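DegV family protein (Eubacterium eligens, PDB 3FDJ) is of unknown function but, as a member of the DegV family, probably binds a fatty acid or similar lipid. Local coordinates at residues F72-A85 with Y101-S115. Numbering follows the deposited sequence.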
loop_
_atom_site.group_PDB
_atom_site.type_symbol
_atom_site.label_atom_id
_atom_site.label_comp_id
_atom_site.label_asym_id
_atom_site.label_seq_id
_atom_site.Cartn_x
_atom_site.Cartn_y
_atom_site.Cartn_z
ATOM N N PHE A 72 -6.457 -15.207 10.315
ATOM C CA PHE A 72 -5.352 -16.075 10.710
ATOM C C PHE A 72 -5.769 -17.530 10.563
ATOM O O PHE A 72 -4.936 -18.396 10.357
ATOM C CB PHE A 72 -4.924 -15.831 12.167
ATOM C CG PHE A 72 -4.368 -14.445 12.463
ATOM C CD1 PHE A 72 -3.934 -13.581 11.471
ATOM C CD2 PHE A 72 -4.231 -14.040 13.783
ATOM C CE1 PHE A 72 -3.427 -12.324 11.776
ATOM C CE2 PHE A 72 -3.703 -12.796 14.093
ATOM C CZ PHE A 72 -3.311 -11.926 13.077
ATOM N N GLY A 73 -7.063 -17.794 10.722
ATOM C CA GLY A 73 -7.593 -19.132 10.614
ATOM C C GLY A 73 -7.062 -19.993 11.735
ATOM O O GLY A 73 -7.229 -19.671 12.928
ATOM N N ASP A 74 -6.418 -21.091 11.376
ATOM C CA ASP A 74 -5.802 -21.939 12.389
ATOM C C ASP A 74 -4.401 -22.399 11.972
ATOM O O ASP A 74 -3.899 -23.443 12.394
ATOM C CB ASP A 74 -6.731 -23.098 12.765
ATOM C CG ASP A 74 -6.693 -24.219 11.785
ATOM O OD1 ASP A 74 -6.599 -23.937 10.567
ATOM O OD2 ASP A 74 -6.740 -25.391 12.246
ATOM N N ASP A 75 -3.733 -21.579 11.175
ATOM C CA ASP A 75 -2.403 -21.954 10.719
ATOM C C ASP A 75 -1.348 -21.656 11.773
ATOM O O ASP A 75 -1.502 -20.778 12.623
ATOM C CB ASP A 75 -2.109 -21.281 9.376
ATOM C CG ASP A 75 -2.850 -21.966 8.236
ATOM O OD1 ASP A 75 -3.018 -23.212 8.293
ATOM O OD2 ASP A 75 -3.313 -21.295 7.300
ATOM N N ASP A 76 -0.268 -22.416 11.724
ATOM C CA ASP A 76 0.764 -22.289 12.705
ATOM C C ASP A 76 1.968 -21.440 12.318
ATOM O O ASP A 76 2.831 -21.214 13.158
ATOM C CB ASP A 76 1.224 -23.664 13.141
ATOM C CG ASP A 76 0.220 -24.328 14.061
ATOM O OD1 ASP A 76 -0.406 -23.614 14.899
ATOM O OD2 ASP A 76 0.057 -25.545 13.939
ATOM N N GLU A 77 2.055 -21.021 11.067
ATOM C CA GLU A 77 3.107 -20.104 10.629
ATOM C C GLU A 77 2.466 -19.006 9.781
ATOM O O GLU A 77 1.947 -19.266 8.697
ATOM C CB GLU A 77 4.179 -20.832 9.783
ATOM C CG GLU A 77 4.966 -21.832 10.560
ATOM C CD GLU A 77 5.977 -22.636 9.739
ATOM O OE1 GLU A 77 5.639 -23.185 8.666
ATOM O OE2 GLU A 77 7.110 -22.764 10.235
ATOM N N ILE A 78 2.487 -17.784 10.293
ATOM C CA ILE A 78 1.793 -16.669 9.680
ATOM C C ILE A 78 2.684 -15.443 9.616
ATOM O O ILE A 78 3.348 -15.087 10.606
ATOM C CB ILE A 78 0.508 -16.297 10.466
ATOM C CG1 ILE A 78 -0.411 -17.518 10.660
ATOM C CG2 ILE A 78 -0.266 -15.109 9.789
ATOM C CD1 ILE A 78 -1.664 -17.223 11.495
ATOM N N PHE A 79 2.692 -14.804 8.444
ATOM C CA PHE A 79 3.269 -13.484 8.281
ATOM C C PHE A 79 2.118 -12.536 8.005
ATOM O O PHE A 79 1.247 -12.814 7.168
ATOM C CB PHE A 79 4.311 -13.428 7.146
ATOM C CG PHE A 79 5.589 -14.124 7.470
ATOM C CD1 PHE A 79 6.541 -13.527 8.298
ATOM C CD2 PHE A 79 5.849 -15.386 6.973
ATOM C CE1 PHE A 79 7.718 -14.189 8.597
ATOM C CE2 PHE A 79 7.031 -16.071 7.300
ATOM C CZ PHE A 79 7.951 -15.474 8.120
ATOM N N VAL A 80 2.114 -11.415 8.724
ATOM C CA VAL A 80 1.091 -10.385 8.576
ATOM C C VAL A 80 1.757 -9.111 8.125
ATOM O O VAL A 80 2.676 -8.634 8.805
ATOM C CB VAL A 80 0.365 -10.125 9.908
ATOM C CG1 VAL A 80 -0.825 -9.181 9.677
ATOM C CG2 VAL A 80 -0.114 -11.444 10.560
ATOM N N VAL A 81 1.323 -8.536 6.999
ATOM C CA VAL A 81 1.895 -7.263 6.530
ATOM C C VAL A 81 0.880 -6.152 6.752
ATOM O O VAL A 81 -0.290 -6.295 6.396
ATOM C CB VAL A 81 2.312 -7.351 5.054
ATOM C CG1 VAL A 81 2.952 -6.017 4.572
ATOM C CG2 VAL A 81 3.292 -8.530 4.848
ATOM N N THR A 82 1.306 -5.070 7.392
ATOM C CA THR A 82 0.402 -3.966 7.672
ATOM C C THR A 82 0.879 -2.662 7.041
ATOM O O THR A 82 2.048 -2.474 6.765
ATOM C CB THR A 82 0.174 -3.697 9.193
ATOM O OG1 THR A 82 1.317 -3.060 9.772
ATOM C CG2 THR A 82 -0.153 -5.010 9.988
ATOM N N ILE A 83 -0.075 -1.776 6.806
ATOM C CA ILE A 83 0.193 -0.389 6.451
ATOM C C ILE A 83 0.990 0.260 7.598
ATOM O O ILE A 83 0.900 -0.156 8.764
ATOM C CB ILE A 83 -1.148 0.331 6.157
ATOM C CG1 ILE A 83 -0.967 1.831 5.806
ATOM C CG2 ILE A 83 -2.076 0.160 7.319
ATOM C CD1 ILE A 83 -2.199 2.412 5.112
ATOM N N THR A 84 1.802 1.248 7.243
ATOM C CA THR A 84 2.671 1.941 8.172
ATOM C C THR A 84 2.059 2.265 9.541
ATOM O O THR A 84 0.974 2.869 9.674
ATOM C CB THR A 84 3.229 3.236 7.539
ATOM O OG1 THR A 84 4.009 3.925 8.519
ATOM C CG2 THR A 84 2.109 4.139 7.007
ATOM N N ALA A 85 2.791 1.863 10.572
ATOM C CA ALA A 85 2.435 2.211 11.936
ATOM C C ALA A 85 2.574 3.717 12.153
ATOM O O ALA A 85 2.054 4.264 13.120
ATOM C CB ALA A 85 3.325 1.452 12.911
ATOM N N TYR A 101 -4.168 -14.598 19.517
ATOM C CA TYR A 101 -3.951 -15.830 18.722
ATOM C C TYR A 101 -2.908 -16.755 19.390
ATOM O O TYR A 101 -3.102 -17.957 19.501
ATOM C CB TYR A 101 -3.542 -15.462 17.306
ATOM C CG TYR A 101 -3.596 -16.620 16.332
ATOM C CD1 TYR A 101 -4.812 -17.029 15.794
ATOM C CD2 TYR A 101 -2.441 -17.295 15.951
ATOM C CE1 TYR A 101 -4.878 -18.095 14.898
ATOM C CE2 TYR A 101 -2.484 -18.359 15.055
ATOM C CZ TYR A 101 -3.714 -18.743 14.525
ATOM O OH TYR A 101 -3.796 -19.782 13.643
ATOM N N LEU A 102 -1.821 -16.175 19.867
ATOM C CA LEU A 102 -0.790 -16.949 20.548
ATOM C C LEU A 102 -1.270 -17.530 21.876
ATOM O O LEU A 102 -0.738 -18.529 22.343
ATOM C CB LEU A 102 0.473 -16.123 20.719
ATOM C CG LEU A 102 1.150 -15.733 19.396
ATOM C CD1 LEU A 102 2.394 -14.926 19.711
ATOM C CD2 LEU A 102 1.489 -16.900 18.450
ATOM N N GLU A 103 -2.301 -16.948 22.480
ATOM C CA GLU A 103 -2.893 -17.536 23.679
ATOM C C GLU A 103 -3.885 -18.648 23.343
ATOM O O GLU A 103 -4.384 -19.326 24.246
ATOM C CB GLU A 103 -3.569 -16.455 24.523
ATOM C CG GLU A 103 -2.558 -15.485 25.096
ATOM C CD GLU A 103 -3.167 -14.469 26.056
ATOM O OE1 GLU A 103 -4.392 -14.546 26.330
ATOM O OE2 GLU A 103 -2.404 -13.601 26.543
ATOM N N GLU A 104 -4.170 -18.806 22.045
ATOM C CA GLU A 104 -5.117 -19.811 21.539
ATOM C C GLU A 104 -4.471 -20.919 20.688
ATOM O O GLU A 104 -5.104 -21.956 20.431
ATOM C CB GLU A 104 -6.217 -19.090 20.753
ATOM C CG GLU A 104 -7.087 -18.257 21.684
ATOM C CD GLU A 104 -8.307 -17.610 21.025
ATOM O OE1 GLU A 104 -8.412 -17.570 19.781
ATOM O OE2 GLU A 104 -9.164 -17.120 21.791
ATOM N N HIS A 105 -3.222 -20.729 20.274
ATOM C CA HIS A 105 -2.527 -21.672 19.370
ATOM C C HIS A 105 -1.116 -21.873 19.846
ATOM O O HIS A 105 -0.230 -21.076 19.535
ATOM C CB HIS A 105 -2.539 -21.125 17.941
ATOM C CG HIS A 105 -3.914 -20.972 17.407
ATOM N ND1 HIS A 105 -4.567 -22.000 16.759
ATOM C CD2 HIS A 105 -4.815 -19.969 17.530
ATOM C CE1 HIS A 105 -5.791 -21.608 16.445
ATOM N NE2 HIS A 105 -5.965 -20.376 16.891
ATOM N N PRO A 106 -0.894 -22.953 20.591
ATOM C CA PRO A 106 0.347 -23.127 21.328
ATOM C C PRO A 106 1.569 -23.366 20.438
ATOM O O PRO A 106 2.679 -23.133 20.866
ATOM C CB PRO A 106 0.059 -24.344 22.197
ATOM C CG PRO A 106 -0.952 -25.132 21.416
ATOM C CD PRO A 106 -1.799 -24.102 20.739
ATOM N N GLN A 107 1.382 -23.838 19.220
ATOM C CA GLN A 107 2.541 -24.065 18.377
ATOM C C GLN A 107 2.735 -22.926 17.363
ATOM O O GLN A 107 3.648 -22.988 16.557
ATOM C CB GLN A 107 2.424 -25.425 17.692
ATOM C CG GLN A 107 2.828 -26.580 18.591
ATOM C CD GLN A 107 1.763 -26.981 19.580
ATOM O OE1 GLN A 107 0.631 -27.308 19.188
ATOM N NE2 GLN A 107 2.121 -26.999 20.876
ATOM N N ALA A 108 1.932 -21.867 17.447
ATOM C CA ALA A 108 1.913 -20.873 16.375
ATOM C C ALA A 108 3.108 -19.943 16.453
ATOM O O ALA A 108 3.575 -19.598 17.538
ATOM C CB ALA A 108 0.629 -20.053 16.414
ATOM N N LYS A 109 3.572 -19.532 15.278
ATOM C CA LYS A 109 4.511 -18.431 15.114
ATOM C C LYS A 109 3.869 -17.402 14.212
ATOM O O LYS A 109 3.407 -17.745 13.109
ATOM C CB LYS A 109 5.774 -18.928 14.429
ATOM C CG LYS A 109 6.493 -19.981 15.218
ATOM C CD LYS A 109 7.862 -20.307 14.618
ATOM C CE LYS A 109 7.896 -21.600 13.856
ATOM N NZ LYS A 109 9.076 -22.400 14.357
ATOM N N VAL A 110 3.835 -16.154 14.666
ATOM C CA VAL A 110 3.220 -15.084 13.927
ATOM C C VAL A 110 4.127 -13.888 13.929
ATOM O O VAL A 110 4.533 -13.419 14.996
ATOM C CB VAL A 110 1.859 -14.681 14.549
ATOM C CG1 VAL A 110 1.185 -13.583 13.711
ATOM C CG2 VAL A 110 0.926 -15.921 14.678
ATOM N N ARG A 111 4.453 -13.383 12.751
ATOM C CA ARG A 111 5.296 -12.194 12.640
ATOM C C ARG A 111 4.443 -11.126 12.014
ATOM O O ARG A 111 3.906 -11.331 10.915
ATOM C CB ARG A 111 6.527 -12.457 11.778
ATOM C CG ARG A 111 7.215 -11.173 11.274
ATOM C CD ARG A 111 7.835 -10.339 12.409
ATOM N NE ARG A 111 8.117 -8.964 11.964
ATOM C CZ ARG A 111 9.149 -8.588 11.197
ATOM N NH1 ARG A 111 9.284 -7.316 10.881
ATOM N NH2 ARG A 111 10.062 -9.453 10.763
ATOM N N VAL A 112 4.297 -10.008 12.718
ATOM C CA VAL A 112 3.612 -8.844 12.156
ATOM C C VAL A 112 4.694 -7.901 11.627
ATOM O O VAL A 112 5.608 -7.527 12.375
ATOM C CB VAL A 112 2.717 -8.139 13.162
ATOM C CG1 VAL A 112 1.998 -6.970 12.484
ATOM C CG2 VAL A 112 1.686 -9.105 13.813
ATOM N N ILE A 113 4.573 -7.567 10.339
ATOM C CA ILE A 113 5.517 -6.698 9.619
ATOM C C ILE A 113 4.878 -5.336 9.397
ATOM O O ILE A 113 3.903 -5.202 8.655
ATOM C CB ILE A 113 5.937 -7.281 8.253
ATOM C CG1 ILE A 113 6.540 -8.670 8.412
ATOM C CG2 ILE A 113 6.924 -6.314 7.540
ATOM C CD1 ILE A 113 6.709 -9.393 7.083
ATOM N N ASP A 114 5.422 -4.329 10.073
ATOM C CA ASP A 114 5.091 -2.939 9.780
ATOM C C ASP A 114 5.805 -2.637 8.472
ATOM O O ASP A 114 7.027 -2.591 8.432
ATOM C CB ASP A 114 5.613 -2.028 10.887
ATOM C CG ASP A 114 5.474 -0.533 10.562
ATOM O OD1 ASP A 114 4.820 -0.182 9.568
ATOM O OD2 ASP A 114 6.058 0.270 11.320
ATOM N N SER A 115 5.046 -2.454 7.404
ATOM C CA SER A 115 5.647 -2.194 6.093
ATOM C C SER A 115 6.330 -0.853 6.011
ATOM O O SER A 115 7.087 -0.642 5.069
ATOM C CB SER A 115 4.607 -2.261 4.981
ATOM O OG SER A 115 3.673 -1.193 5.061
HETATM O O HOH W 1 -3.059 -23.818 15.061
HETATM O O HOH W 2 -0.806 -24.100 17.532
HETATM O O HOH W 3 4.891 -22.959 14.049
HETATM O O HOH W 4 6.204 2.804 10.320
#
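Tyr101 lies wedged where segments 72-85 and 101-115 enter the sheet. One face of its ring takes the edge of Phe72 in a T-shaped stack, planes 80° apart; the His105 imidazole covers the opposite face. With chi1 at -167°, CG trans to N, the phenol reaches between the Phe72 and His105 rings, where Tyr101 OH donates to Asp75 O at 2.7 Å. Ile78 CD1 fills the corner beside Tyr101 CE2, 3.8 Å away. Strands 77-82 and 109-114 run parallel, laced by backbone bonds running from Lys109 N on Asp76 O to Ser115 N on Thr82 O, which also takes Ser115 OG. On the face of Ile78, the branched side chains mesh: Val80 CG2 meets Val110 CG1, and Thr82 CG2 meets Val112 CG1 at 3.8 Å. On the other face Arg111 CB and CG lie against Phe79 CD1; bent at chi2, the arginine turns forward along the strand, NE bonds to Val112 O, one guanidinium face lies over Ile113 CG1, and NH2 forms salt bridges with Asp143 and Asp147. Strand 5-9 pairs with the other edge of 77-82; helix 90-102, the beta-alpha-beta crossover, covers the face of Ile78, Val80 and Thr82, helices 120-134 and 139-150 that of Phe79.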